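Local atomic coordinates of VP4 CORE protein (PDB entry 2JHP), a protein that caps the messenger RNA of bluetongue virus within the viral core, combining guanylyltransferase and methyltransferase activities and binding S-adenosyl-L-homocysteine at two separate sites. Residues Y411-C416 / D447-P452; T435-R440 / A496-V501; N396-E401 / Y425-K430. All coordinates share one frame; numbering follows the deposited sequence.

Contact 1. Residues Y411-C416 / D447-P452; sequences YLTNRC and DDFALP. With SAH (S-adenosyl-L-homocysteine), chain B.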
loop_
_atom_site.group_PDB
_atom_site.type_symbol
_atom_site.label_atom_id
_atom_site.label_comp_id
_atom_site.label_asym_id
_atom_site.label_seq_id
_atom_site.Cartn_x
_atom_site.Cartn_y
_atom_site.Cartn_z
ATOM N N TYR A 411 -4.857 4.126 -5.327
ATOM C CA TYR A 411 -6.117 4.761 -4.987
ATOM C C TYR A 411 -6.736 5.503 -6.165
ATOM O O TYR A 411 -7.957 5.501 -6.332
ATOM C CB TYR A 411 -5.962 5.671 -3.749
ATOM C CG TYR A 411 -5.493 7.094 -4.003
ATOM C CD1 TYR A 411 -6.406 8.099 -4.323
ATOM C CD2 TYR A 411 -4.141 7.438 -3.886
ATOM C CE1 TYR A 411 -5.985 9.416 -4.540
ATOM C CE2 TYR A 411 -3.700 8.756 -4.103
ATOM C CZ TYR A 411 -4.624 9.740 -4.422
ATOM O OH TYR A 411 -4.218 11.037 -4.656
ATOM N N LEU A 412 -5.894 6.134 -6.974
ATOM C CA LEU A 412 -6.361 6.943 -8.110
ATOM C C LEU A 412 -7.565 6.362 -8.867
ATOM O O LEU A 412 -8.583 7.029 -9.015
ATOM C CB LEU A 412 -5.210 7.204 -9.075
ATOM C CG LEU A 412 -4.409 8.518 -8.992
ATOM C CD1 LEU A 412 -4.852 9.459 -7.893
ATOM C CD2 LEU A 412 -2.927 8.254 -8.901
ATOM N N THR A 413 -7.445 5.111 -9.307
ATOM C CA THR A 413 -8.391 4.483 -10.197
ATOM C C THR A 413 -9.393 3.635 -9.448
ATOM O O THR A 413 -10.032 2.747 -10.035
ATOM C CB THR A 413 -7.669 3.601 -11.192
ATOM O OG1 THR A 413 -6.644 2.866 -10.518
ATOM C CG2 THR A 413 -7.045 4.446 -12.308
ATOM N N ASN A 414 -9.520 3.893 -8.142
ATOM C CA ASN A 414 -10.651 3.426 -7.347
ATOM C C ASN A 414 -11.943 3.946 -7.971
ATOM O O ASN A 414 -11.976 5.069 -8.487
ATOM C CB ASN A 414 -10.558 3.939 -5.911
ATOM C CG ASN A 414 -9.644 3.097 -5.021
ATOM O OD1 ASN A 414 -9.746 3.169 -3.799
ATOM N ND2 ASN A 414 -8.745 2.315 -5.624
ATOM N N ARG A 415 -13.002 3.139 -7.900
ATOM C CA ARG A 415 -14.253 3.439 -8.578
ATOM C C ARG A 415 -14.893 4.771 -8.142
ATOM O O ARG A 415 -15.607 5.403 -8.928
ATOM C CB ARG A 415 -15.224 2.268 -8.436
ATOM C CG ARG A 415 -16.251 2.182 -9.555
ATOM C CD ARG A 415 -16.753 0.748 -9.768
ATOM N NE ARG A 415 -15.663 -0.143 -10.183
ATOM C CZ ARG A 415 -15.334 -0.405 -11.447
ATOM N NH1 ARG A 415 -16.012 0.137 -12.456
ATOM N NH2 ARG A 415 -14.327 -1.225 -11.703
ATOM N N CYS A 416 -14.614 5.201 -6.910
ATOM C CA CYS A 416 -15.071 6.506 -6.412
ATOM C C CYS A 416 -14.472 7.714 -7.156
ATOM O O CYS A 416 -14.894 8.843 -6.927
ATOM C CB CYS A 416 -14.784 6.634 -4.914
ATOM S SG CYS A 416 -13.026 6.768 -4.518
ATOM N N ASP A 447 -11.570 -3.631 -7.231
ATOM C CA ASP A 447 -12.662 -2.782 -7.704
ATOM C C ASP A 447 -12.212 -1.470 -8.371
ATOM O O ASP A 447 -12.729 -0.390 -8.070
ATOM C CB ASP A 447 -13.572 -2.469 -6.514
ATOM C CG ASP A 447 -14.879 -1.788 -6.927
ATOM O OD1 ASP A 447 -15.714 -2.426 -7.625
ATOM O OD2 ASP A 447 -15.075 -0.612 -6.528
ATOM N N ASP A 448 -11.256 -1.560 -9.284
ATOM C CA ASP A 448 -10.762 -0.376 -9.972
ATOM C C ASP A 448 -11.234 -0.362 -11.416
ATOM O O ASP A 448 -11.512 -1.405 -11.989
ATOM C CB ASP A 448 -9.235 -0.340 -9.928
ATOM C CG ASP A 448 -8.697 0.375 -8.696
ATOM O OD1 ASP A 448 -7.605 0.998 -8.781
ATOM O OD2 ASP A 448 -9.362 0.320 -7.643
ATOM N N PHE A 449 -11.337 0.831 -11.996
ATOM C CA PHE A 449 -11.538 0.957 -13.424
ATOM C C PHE A 449 -10.174 1.116 -14.084
ATOM O O PHE A 449 -9.246 1.674 -13.492
ATOM C CB PHE A 449 -12.465 2.131 -13.742
ATOM C CG PHE A 449 -11.894 3.485 -13.394
ATOM C CD1 PHE A 449 -11.146 4.222 -14.333
ATOM C CD2 PHE A 449 -12.119 4.046 -12.146
ATOM C CE1 PHE A 449 -10.643 5.466 -14.030
ATOM C CE2 PHE A 449 -11.598 5.307 -11.843
ATOM C CZ PHE A 449 -10.861 6.005 -12.789
ATOM N N ALA A 450 -10.060 0.611 -15.309
ATOM C CA ALA A 450 -8.824 0.653 -16.082
ATOM C C ALA A 450 -8.691 1.916 -16.929
ATOM O O ALA A 450 -9.597 2.262 -17.669
ATOM C CB ALA A 450 -8.724 -0.587 -16.966
ATOM N N LEU A 451 -7.551 2.596 -16.811
ATOM C CA LEU A 451 -7.164 3.671 -17.731
ATOM C C LEU A 451 -6.627 3.020 -18.997
ATOM O O LEU A 451 -5.915 2.029 -18.914
ATOM C CB LEU A 451 -6.066 4.563 -17.123
ATOM C CG LEU A 451 -6.366 5.492 -15.946
ATOM C CD1 LEU A 451 -5.211 6.434 -15.696
ATOM C CD2 LEU A 451 -7.671 6.263 -16.151
ATOM N N PRO A 452 -7.008 3.538 -20.179
ATOM C CA PRO A 452 -6.402 3.006 -21.403
ATOM C C PRO A 452 -4.890 3.146 -21.372
ATOM O O PRO A 452 -4.389 4.242 -21.156
ATOM C CB PRO A 452 -7.022 3.888 -22.507
ATOM C CG PRO A 452 -8.308 4.363 -21.935
ATOM C CD PRO A 452 -8.030 4.567 -20.481
HETATM N N SAH B . -2.456 3.940 -0.544
HETATM C CA SAH B . -2.467 2.686 0.272
HETATM C CB SAH B . -3.830 1.996 0.382
HETATM C CG SAH B . -4.872 2.188 -0.705
HETATM S SD SAH B . -6.481 1.555 -0.157
HETATM C C SAH B . -1.393 1.697 -0.151
HETATM O O SAH B . -0.257 2.090 -0.430
HETATM O OXT SAH B . -1.620 0.489 -0.191
HETATM C "C5'" SAH B . -7.315 2.906 -1.039
HETATM C "C4'" SAH B . -7.799 4.009 -0.113
HETATM O "O4'" SAH B . -7.760 5.263 -0.765
HETATM C "C3'" SAH B . -9.236 3.792 0.354
HETATM O "O3'" SAH B . -9.267 4.116 1.735
HETATM C "C2'" SAH B . -10.045 4.820 -0.421
HETATM O "O2'" SAH B . -11.137 5.321 0.304
HETATM C "C1'" SAH B . -9.014 5.926 -0.642
HETATM N N9 SAH B . -9.323 6.786 -1.807
HETATM C C8 SAH B . -9.872 6.404 -3.009
HETATM N N7 SAH B . -9.996 7.502 -3.798
HETATM C C5 SAH B . -9.536 8.580 -3.121
HETATM C C6 SAH B . -9.421 9.934 -3.447
HETATM N N6 SAH B . -9.811 10.373 -4.642
HETATM N N1 SAH B . -8.888 10.824 -2.532
HETATM C C2 SAH B . -8.469 10.371 -1.293
HETATM N N3 SAH B . -8.580 9.031 -0.965
HETATM C C4 SAH B . -9.107 8.145 -1.862
HETATM O O HOH W 1 -12.519 0.730 -5.748
#
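Thr413 and Asp448 form the tight heart of this contact: Thr413 OG1 donates to Asp448 OD1 at 2.7 Å, reaching the carboxylate on its anti side and from well out of its plane. The same hydroxyl accepts from the backbone N of Trp437, a double role that suits threonine, since one hydroxyl can donate and accept at once. Beside it, the backbones of Asn414 and Asp448 make a single isolated bridge, and Phe449 N binds Thr413 O at 3.0 Å. Phe449 holds CG between its backbone N and carbonyl carbon (chi1 66°), which sets the ring against Thr413. Thr413 CB sits over the ring centre, and Asn414 O lies at the ring edge, near its plane, 3.4 Å from Phe449 CE2. The branched threonine also presents CG2 to Leu451 CG at 3.8 Å, giving the buried leucine an apolar neighbour.

The Arg415 side is looser and open to solvent. Its long chain, bent at chi3, brings NE to Asp447 OD1 at 3.4 Å, a weak salt bridge with the guanidinium and carboxylate planes 57° apart. A water also spans the two loops, accepting from Arg415 N and donating to Asp447 O.

Loop 411-416 turns its other side to S-adenosyl-L-homocysteine: Tyr411 CD1 lies 3.4 Å from its C5, Asn414 OD1 3.3 Å from its C8 and Cys416 SG 3.2 Å from its N7. A cofactor-binding loop after a central strand, here 406-408, braced by the loop that follows the neighbouring strand 433-437, is characteristic of the Rossmann-like class I methyltransferase fold.

Contact 2. Residues T435-R440 / A496-V501; sequences TAWVGR and AMNFAV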
loop_
_atom_site.group_PDB
_atom_site.type_symbol
_atom_site.label_atom_id
_atom_site.label_comp_id
_atom_site.label_asym_id
_atom_site.label_seq_id
_atom_site.Cartn_x
_atom_site.Cartn_y
_atom_site.Cartn_z
ATOM N N THR A 435 0.311 5.262 -8.844
ATOM C CA THR A 435 -0.140 4.074 -9.572
ATOM C C THR A 435 -1.523 4.272 -10.180
ATOM O O THR A 435 -2.339 5.008 -9.645
ATOM C CB THR A 435 -0.197 2.817 -8.680
ATOM O OG1 THR A 435 -1.060 3.068 -7.568
ATOM C CG2 THR A 435 1.182 2.415 -8.200
ATOM N N ALA A 436 -1.761 3.595 -11.297
ATOM C CA ALA A 436 -3.061 3.566 -11.929
ATOM C C ALA A 436 -3.327 2.185 -12.514
ATOM O O ALA A 436 -2.472 1.579 -13.155
ATOM C CB ALA A 436 -3.161 4.630 -13.008
ATOM N N TRP A 437 -4.528 1.695 -12.279
ATOM C CA TRP A 437 -4.949 0.406 -12.792
ATOM C C TRP A 437 -5.226 0.442 -14.314
ATOM O O TRP A 437 -5.962 1.312 -14.788
ATOM C CB TRP A 437 -6.204 -0.037 -12.041
ATOM C CG TRP A 437 -6.695 -1.350 -12.450
ATOM C CD1 TRP A 437 -7.651 -1.609 -13.390
ATOM C CD2 TRP A 437 -6.279 -2.622 -11.947
ATOM N NE1 TRP A 437 -7.870 -2.965 -13.491
ATOM C CE2 TRP A 437 -7.033 -3.608 -12.620
ATOM C CE3 TRP A 437 -5.355 -3.026 -10.984
ATOM C CZ2 TRP A 437 -6.889 -4.970 -12.364
ATOM C CZ3 TRP A 437 -5.198 -4.381 -10.731
ATOM C CH2 TRP A 437 -5.969 -5.342 -11.420
ATOM N N VAL A 438 -4.628 -0.498 -15.051
ATOM C CA VAL A 438 -4.756 -0.571 -16.500
ATOM C C VAL A 438 -5.223 -1.958 -16.928
ATOM O O VAL A 438 -5.518 -2.183 -18.107
ATOM C CB VAL A 438 -3.437 -0.207 -17.235
ATOM C CG1 VAL A 438 -3.103 1.271 -17.056
ATOM C CG2 VAL A 438 -2.289 -1.090 -16.778
ATOM N N GLY A 439 -5.286 -2.888 -15.974
ATOM C CA GLY A 439 -5.708 -4.245 -16.246
ATOM C C GLY A 439 -7.110 -4.326 -16.830
ATOM O O GLY A 439 -8.015 -3.633 -16.375
ATOM N N ARG A 440 -7.282 -5.168 -17.847
ATOM C CA ARG A 440 -8.581 -5.306 -18.522
ATOM C C ARG A 440 -9.277 -6.626 -18.220
ATOM O O ARG A 440 -10.476 -6.744 -18.459
ATOM C CB ARG A 440 -8.454 -5.116 -20.044
ATOM C CG ARG A 440 -7.814 -3.815 -20.442
ATOM C CD ARG A 440 -8.055 -3.510 -21.890
ATOM N NE ARG A 440 -8.233 -2.073 -22.059
ATOM C CZ ARG A 440 -9.406 -1.451 -22.158
ATOM N NH1 ARG A 440 -10.546 -2.135 -22.131
ATOM N NH2 ARG A 440 -9.435 -0.130 -22.296
ATOM N N ALA A 496 1.779 -7.023 -11.098
ATOM C CA ALA A 496 2.463 -5.739 -11.283
ATOM C C ALA A 496 2.048 -5.087 -12.603
ATOM O O ALA A 496 1.795 -3.895 -12.651
ATOM C CB ALA A 496 3.976 -5.933 -11.220
ATOM N N MET A 497 1.916 -5.907 -13.642
ATOM C CA MET A 497 1.533 -5.459 -14.977
ATOM C C MET A 497 0.076 -5.038 -15.171
ATOM O O MET A 497 -0.278 -4.569 -16.249
ATOM C CB MET A 497 1.943 -6.495 -16.017
ATOM C CG MET A 497 3.406 -6.391 -16.394
ATOM S SD MET A 497 4.006 -7.702 -17.445
ATOM C CE MET A 497 3.679 -6.988 -19.036
ATOM N N ASN A 498 -0.761 -5.195 -14.145
ATOM C CA ASN A 498 -2.080 -4.570 -14.136
ATOM C C ASN A 498 -2.040 -3.083 -13.812
ATOM O O ASN A 498 -3.064 -2.408 -13.911
ATOM C CB ASN A 498 -2.979 -5.235 -13.103
ATOM C CG ASN A 498 -3.389 -6.641 -13.496
ATOM O OD1 ASN A 498 -3.733 -6.909 -14.647
ATOM N ND2 ASN A 498 -3.360 -7.546 -12.532
ATOM N N PHE A 499 -0.875 -2.581 -13.387
ATOM C CA PHE A 499 -0.747 -1.189 -12.963
ATOM C C PHE A 499 0.163 -0.381 -13.900
ATOM O O PHE A 499 1.148 -0.897 -14.453
ATOM C CB PHE A 499 -0.235 -1.084 -11.515
ATOM C CG PHE A 499 -1.177 -1.659 -10.450
ATOM C CD1 PHE A 499 -1.031 -2.965 -9.984
ATOM C CD2 PHE A 499 -2.170 -0.867 -9.866
ATOM C CE1 PHE A 499 -1.889 -3.462 -8.986
ATOM C CE2 PHE A 499 -3.002 -1.368 -8.888
ATOM C CZ PHE A 499 -2.859 -2.669 -8.450
ATOM N N ALA A 500 -0.176 0.883 -14.102
ATOM C CA ALA A 500 0.818 1.804 -14.617
ATOM C C ALA A 500 1.394 2.517 -13.422
ATOM O O ALA A 500 0.674 2.800 -12.460
ATOM C CB ALA A 500 0.235 2.820 -15.648
ATOM N N VAL A 501 2.700 2.774 -13.487
ATOM C CA VAL A 501 3.408 3.488 -12.436
ATOM C C VAL A 501 4.170 4.650 -13.016
ATOM O O VAL A 501 4.879 4.521 -14.022
ATOM C CB VAL A 501 4.399 2.593 -11.678
ATOM C CG1 VAL A 501 5.017 3.367 -10.544
ATOM C CG2 VAL A 501 3.714 1.345 -11.149
#
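An antiparallel strand pair near one side of a mixed seven-stranded sheet joins 435-437 to 499-501, with Ala436 and Ala500 as its hydrogen-bonded pair. Ala436 N donates to Ala500 O at 2.8 Å and Ala500 N returns a bond to Ala436 O at 2.6 Å; the short segments run at 155° to each other. Thr435 with Val501 and Trp437 with Phe499 are the flanking non-hydrogen-bonded pairs. Their side chains occupy the sheet face opposite that of the alanines, and Thr435 CG2 meets Val501 CG2 at 4.0 Å.

In this sheet 499-503 runs antiparallel between 433-437 and 466-469, the position of the reversed last strand in the class I methyltransferase fold. Its beginning is marked by a type I turn from Ala496 to Phe499. There Asn498 O grips the end of the partner strand, accepting an almost straight bond from Val438 N at 2.7 Å and a weak one from Gly439 N at 3.1 Å. Glycine suits this spot because a CB here would run into Asn498 OD1.

The aromatic pair is edge-to-face. Trp437, with CG anti to the backbone N (chi1 -178°), directs the CE3 edge of its six-membered ring at the face of Phe499, the centroids 5.0 Å apart and the planes at 87°. Over a face of the indole lies Asn498 CB, 3.4 Å from Trp437 CZ3 in a CH-pi contact. Small alanines suit the face of the sheet on which Ala436 and Ala500 lie; there Val438 CG1 packs on Ala500 CB and both residues touch Val456 of helix 453-460. Phe410 and Trp495 of a guanine pocket add edge-to-face contacts to Phe499, whose side chain is about 4 Å from the bound guanine.

Contact 3. Residues N396-E401 / Y425-K430; sequences NGLLHE and YEVMKK. With SAH (S-adenosyl-L-homocysteine), chain B.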
loop_
_atom_site.group_PDB
_atom_site.type_symbol
_atom_site.label_atom_id
_atom_site.label_comp_id
_atom_site.label_asym_id
_atom_site.label_seq_id
_atom_site.Cartn_x
_atom_site.Cartn_y
_atom_site.Cartn_z
ATOM N N ASN A 396 -8.930 14.758 0.211
ATOM C CA ASN A 396 -9.036 14.164 -1.119
ATOM C C ASN A 396 -7.793 14.466 -1.955
ATOM O O ASN A 396 -7.539 15.616 -2.337
ATOM C CB ASN A 396 -10.307 14.634 -1.844
ATOM C CG ASN A 396 -10.577 13.862 -3.149
ATOM O OD1 ASN A 396 -9.651 13.379 -3.823
ATOM N ND2 ASN A 396 -11.858 13.752 -3.513
ATOM N N GLY A 397 -7.047 13.409 -2.260
ATOM C CA GLY A 397 -5.785 13.497 -2.966
ATOM C C GLY A 397 -5.836 14.339 -4.218
ATOM O O GLY A 397 -4.916 15.123 -4.471
ATOM N N LEU A 398 -6.917 14.189 -4.987
ATOM C CA LEU A 398 -7.072 14.886 -6.265
ATOM C C LEU A 398 -7.246 16.379 -6.066
ATOM O O LEU A 398 -6.902 17.163 -6.943
ATOM C CB LEU A 398 -8.263 14.342 -7.050
ATOM C CG LEU A 398 -8.345 12.838 -7.309
ATOM C CD1 LEU A 398 -9.778 12.443 -7.635
ATOM C CD2 LEU A 398 -7.391 12.413 -8.407
ATOM N N LEU A 399 -7.768 16.775 -4.910
ATOM C CA LEU A 399 -8.084 18.183 -4.659
ATOM C C LEU A 399 -7.060 18.874 -3.770
ATOM O O LEU A 399 -7.118 20.083 -3.573
ATOM C CB LEU A 399 -9.482 18.312 -4.045
ATOM C CG LEU A 399 -10.661 17.721 -4.827
ATOM C CD1 LEU A 399 -11.852 17.485 -3.897
ATOM C CD2 LEU A 399 -11.030 18.626 -6.000
ATOM N N HIS A 400 -6.120 18.104 -3.238
ATOM C CA HIS A 400 -5.123 18.644 -2.334
ATOM C C HIS A 400 -3.933 19.205 -3.112
ATOM O O HIS A 400 -3.306 18.494 -3.908
ATOM C CB HIS A 400 -4.680 17.557 -1.354
ATOM C CG HIS A 400 -3.662 18.013 -0.359
ATOM N ND1 HIS A 400 -2.311 17.807 -0.529
ATOM C CD2 HIS A 400 -3.799 18.662 0.822
ATOM C CE1 HIS A 400 -1.657 18.316 0.500
ATOM N NE2 HIS A 400 -2.538 18.839 1.336
ATOM N N GLU A 401 -3.641 20.486 -2.899
ATOM C CA GLU A 401 -2.426 21.093 -3.440
ATOM C C GLU A 401 -1.338 21.060 -2.367
ATOM O O GLU A 401 -1.539 21.550 -1.261
ATOM C CB GLU A 401 -2.682 22.523 -3.933
ATOM C CG GLU A 401 -1.597 23.047 -4.885
ATOM C CD GLU A 401 -2.055 24.216 -5.753
ATOM O OE1 GLU A 401 -3.202 24.185 -6.252
ATOM O OE2 GLU A 401 -1.257 25.160 -5.948
ATOM N N TYR A 425 -4.508 12.436 -14.022
ATOM C CA TYR A 425 -3.281 12.698 -14.774
ATOM C C TYR A 425 -2.496 13.876 -14.191
ATOM O O TYR A 425 -1.269 13.872 -14.194
ATOM C CB TYR A 425 -3.581 12.888 -16.271
ATOM C CG TYR A 425 -3.995 11.603 -16.958
ATOM C CD1 TYR A 425 -5.280 11.444 -17.493
ATOM C CD2 TYR A 425 -3.107 10.531 -17.050
ATOM C CE1 TYR A 425 -5.665 10.235 -18.111
ATOM C CE2 TYR A 425 -3.493 9.318 -17.659
ATOM C CZ TYR A 425 -4.755 9.185 -18.187
ATOM O OH TYR A 425 -5.066 7.994 -18.771
ATOM N N GLU A 426 -3.218 14.860 -13.662
ATOM C CA GLU A 426 -2.614 15.998 -12.976
ATOM C C GLU A 426 -1.811 15.538 -11.755
ATOM O O GLU A 426 -0.752 16.088 -11.466
ATOM C CB GLU A 426 -3.687 17.014 -12.573
ATOM C CG GLU A 426 -3.198 18.450 -12.430
ATOM C CD GLU A 426 -3.498 19.317 -13.654
ATOM O OE1 GLU A 426 -4.645 19.250 -14.160
ATOM O OE2 GLU A 426 -2.603 20.085 -14.099
ATOM N N VAL A 427 -2.300 14.522 -11.048
ATOM C CA VAL A 427 -1.523 13.907 -9.968
ATOM C C VAL A 427 -0.271 13.177 -10.489
ATOM O O VAL A 427 0.834 13.387 -9.983
ATOM C CB VAL A 427 -2.375 12.948 -9.111
ATOM C CG1 VAL A 427 -1.498 12.158 -8.159
ATOM C CG2 VAL A 427 -3.420 13.719 -8.345
ATOM N N MET A 428 -0.450 12.339 -11.509
ATOM C CA MET A 428 0.661 11.591 -12.109
ATOM C C MET A 428 1.765 12.490 -12.733
ATOM O O MET A 428 2.896 12.049 -12.919
ATOM C CB MET A 428 0.137 10.555 -13.111
ATOM C CG MET A 428 -1.003 9.682 -12.557
ATOM S SD MET A 428 -1.218 8.045 -13.298
ATOM C CE MET A 428 -0.786 8.351 -15.007
ATOM N N LYS A 429 1.436 13.743 -13.018
ATOM C CA LYS A 429 2.409 14.698 -13.537
ATOM C C LYS A 429 3.345 15.249 -12.438
ATOM O O LYS A 429 4.471 15.653 -12.720
ATOM C CB LYS A 429 1.656 15.828 -14.271
ATOM C CG LYS A 429 2.447 16.923 -14.928
ATOM C CD LYS A 429 1.407 17.807 -15.599
ATOM C CE LYS A 429 1.974 18.784 -16.607
ATOM N NZ LYS A 429 2.044 20.116 -15.964
ATOM N N LYS A 430 2.881 15.236 -11.188
ATOM C CA LYS A 430 3.625 15.869 -10.090
ATOM C C LYS A 430 3.973 14.924 -8.935
ATOM O O LYS A 430 4.773 15.270 -8.069
ATOM C CB LYS A 430 2.886 17.120 -9.568
ATOM C CG LYS A 430 1.460 16.857 -9.026
ATOM C CD LYS A 430 0.822 18.119 -8.438
ATOM C CE LYS A 430 -0.527 17.812 -7.767
ATOM N NZ LYS A 430 -0.906 18.844 -6.744
HETATM N N SAH B . -2.456 3.940 -0.544
HETATM C CA SAH B . -2.467 2.686 0.272
HETATM C CB SAH B . -3.830 1.996 0.382
HETATM C CG SAH B . -4.872 2.188 -0.705
HETATM S SD SAH B . -6.481 1.555 -0.157
HETATM C C SAH B . -1.393 1.697 -0.151
HETATM O O SAH B . -0.257 2.090 -0.430
HETATM O OXT SAH B . -1.620 0.489 -0.191
HETATM C "C5'" SAH B . -7.315 2.906 -1.039
HETATM C "C4'" SAH B . -7.799 4.009 -0.113
HETATM O "O4'" SAH B . -7.760 5.263 -0.765
HETATM C "C3'" SAH B . -9.236 3.792 0.354
HETATM O "O3'" SAH B . -9.267 4.116 1.735
HETATM C "C2'" SAH B . -10.045 4.820 -0.421
HETATM O "O2'" SAH B . -11.137 5.321 0.304
HETATM C "C1'" SAH B . -9.014 5.926 -0.642
HETATM N N9 SAH B . -9.323 6.786 -1.807
HETATM C C8 SAH B . -9.872 6.404 -3.009
HETATM N N7 SAH B . -9.996 7.502 -3.798
HETATM C C5 SAH B . -9.536 8.580 -3.121
HETATM C C6 SAH B . -9.421 9.934 -3.447
HETATM N N6 SAH B . -9.811 10.373 -4.642
HETATM N N1 SAH B . -8.888 10.824 -2.532
HETATM C C2 SAH B . -8.469 10.371 -1.293
HETATM N N3 SAH B . -8.580 9.031 -0.965
HETATM C C4 SAH B . -9.107 8.145 -1.862
#
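Apolar contact across this small interface rests on Leu398 and Val427, whose side chains cross at about a right angle, with Leu398 CD2 4.2 Å from Val427 CG2. One methyl of each residue makes this light contact, and Gly397 adds its carbonyl O near the same valine methyl. Leucine suits the place because its other methyl, CD1, faces the cofactor, 3.6 Å from N6 of S-adenosyl-L-homocysteine.

Electrostatic contact is weaker. Lys430 extends fully beyond CG, taking NZ to 3.7 Å from His400 O, too long for a firm bond; Glu401 OE1 stays 5.8 Å from Lys430 NZ. The His400 carbonyl receives a weak hydrogen bond from Arg406 instead, which binds Gly397 O as well.

Hydrogen bonding belongs to loop 396-401 and the ligand. Asn396 swings CG away from its own backbone N (chi1 -171°), which brings OD1 to where it accepts from Leu398 N at 3.1 Å, an Asx turn, and from the adenine N6 at 3.1 Å. Gly397 N donates to the adenine N1 at 3.2 Å. The turn would hold the Asn396 amide in place, and the base is met by this side chain and by the backbone N of Gly397 together. Accepting a hydrogen bond from N6 while donating one to N1 matches the pattern of adenine, whereas guanine would offer an acceptor at position 6 and a donor at N1.

Contacts 1 and 2 are the closest pair, their centres 9 Å apart, and are joined through the backbone: Leu451 N lies 2.9 Å from Trp437 O, a probable hydrogen bond that lays loop 447-452 along the end of strand 433-437. Contact 3 lies 15 Å from contact 1 and 18 Å from contact 2, centre to centre. It meets contact 1 where Leu412 CD1 packs on Leu398 CD2 at 3.9 Å, and contact 2 where Ala436 CB lies 3.9 Å from Met428 SD. Contacts 1 and 3 hold the adenine of S-adenosyl-L-homocysteine from different parts of the chain, while contact 2 borders the neighbouring guanine pocket, consistent with one methyltransferase site for cofactor and cap.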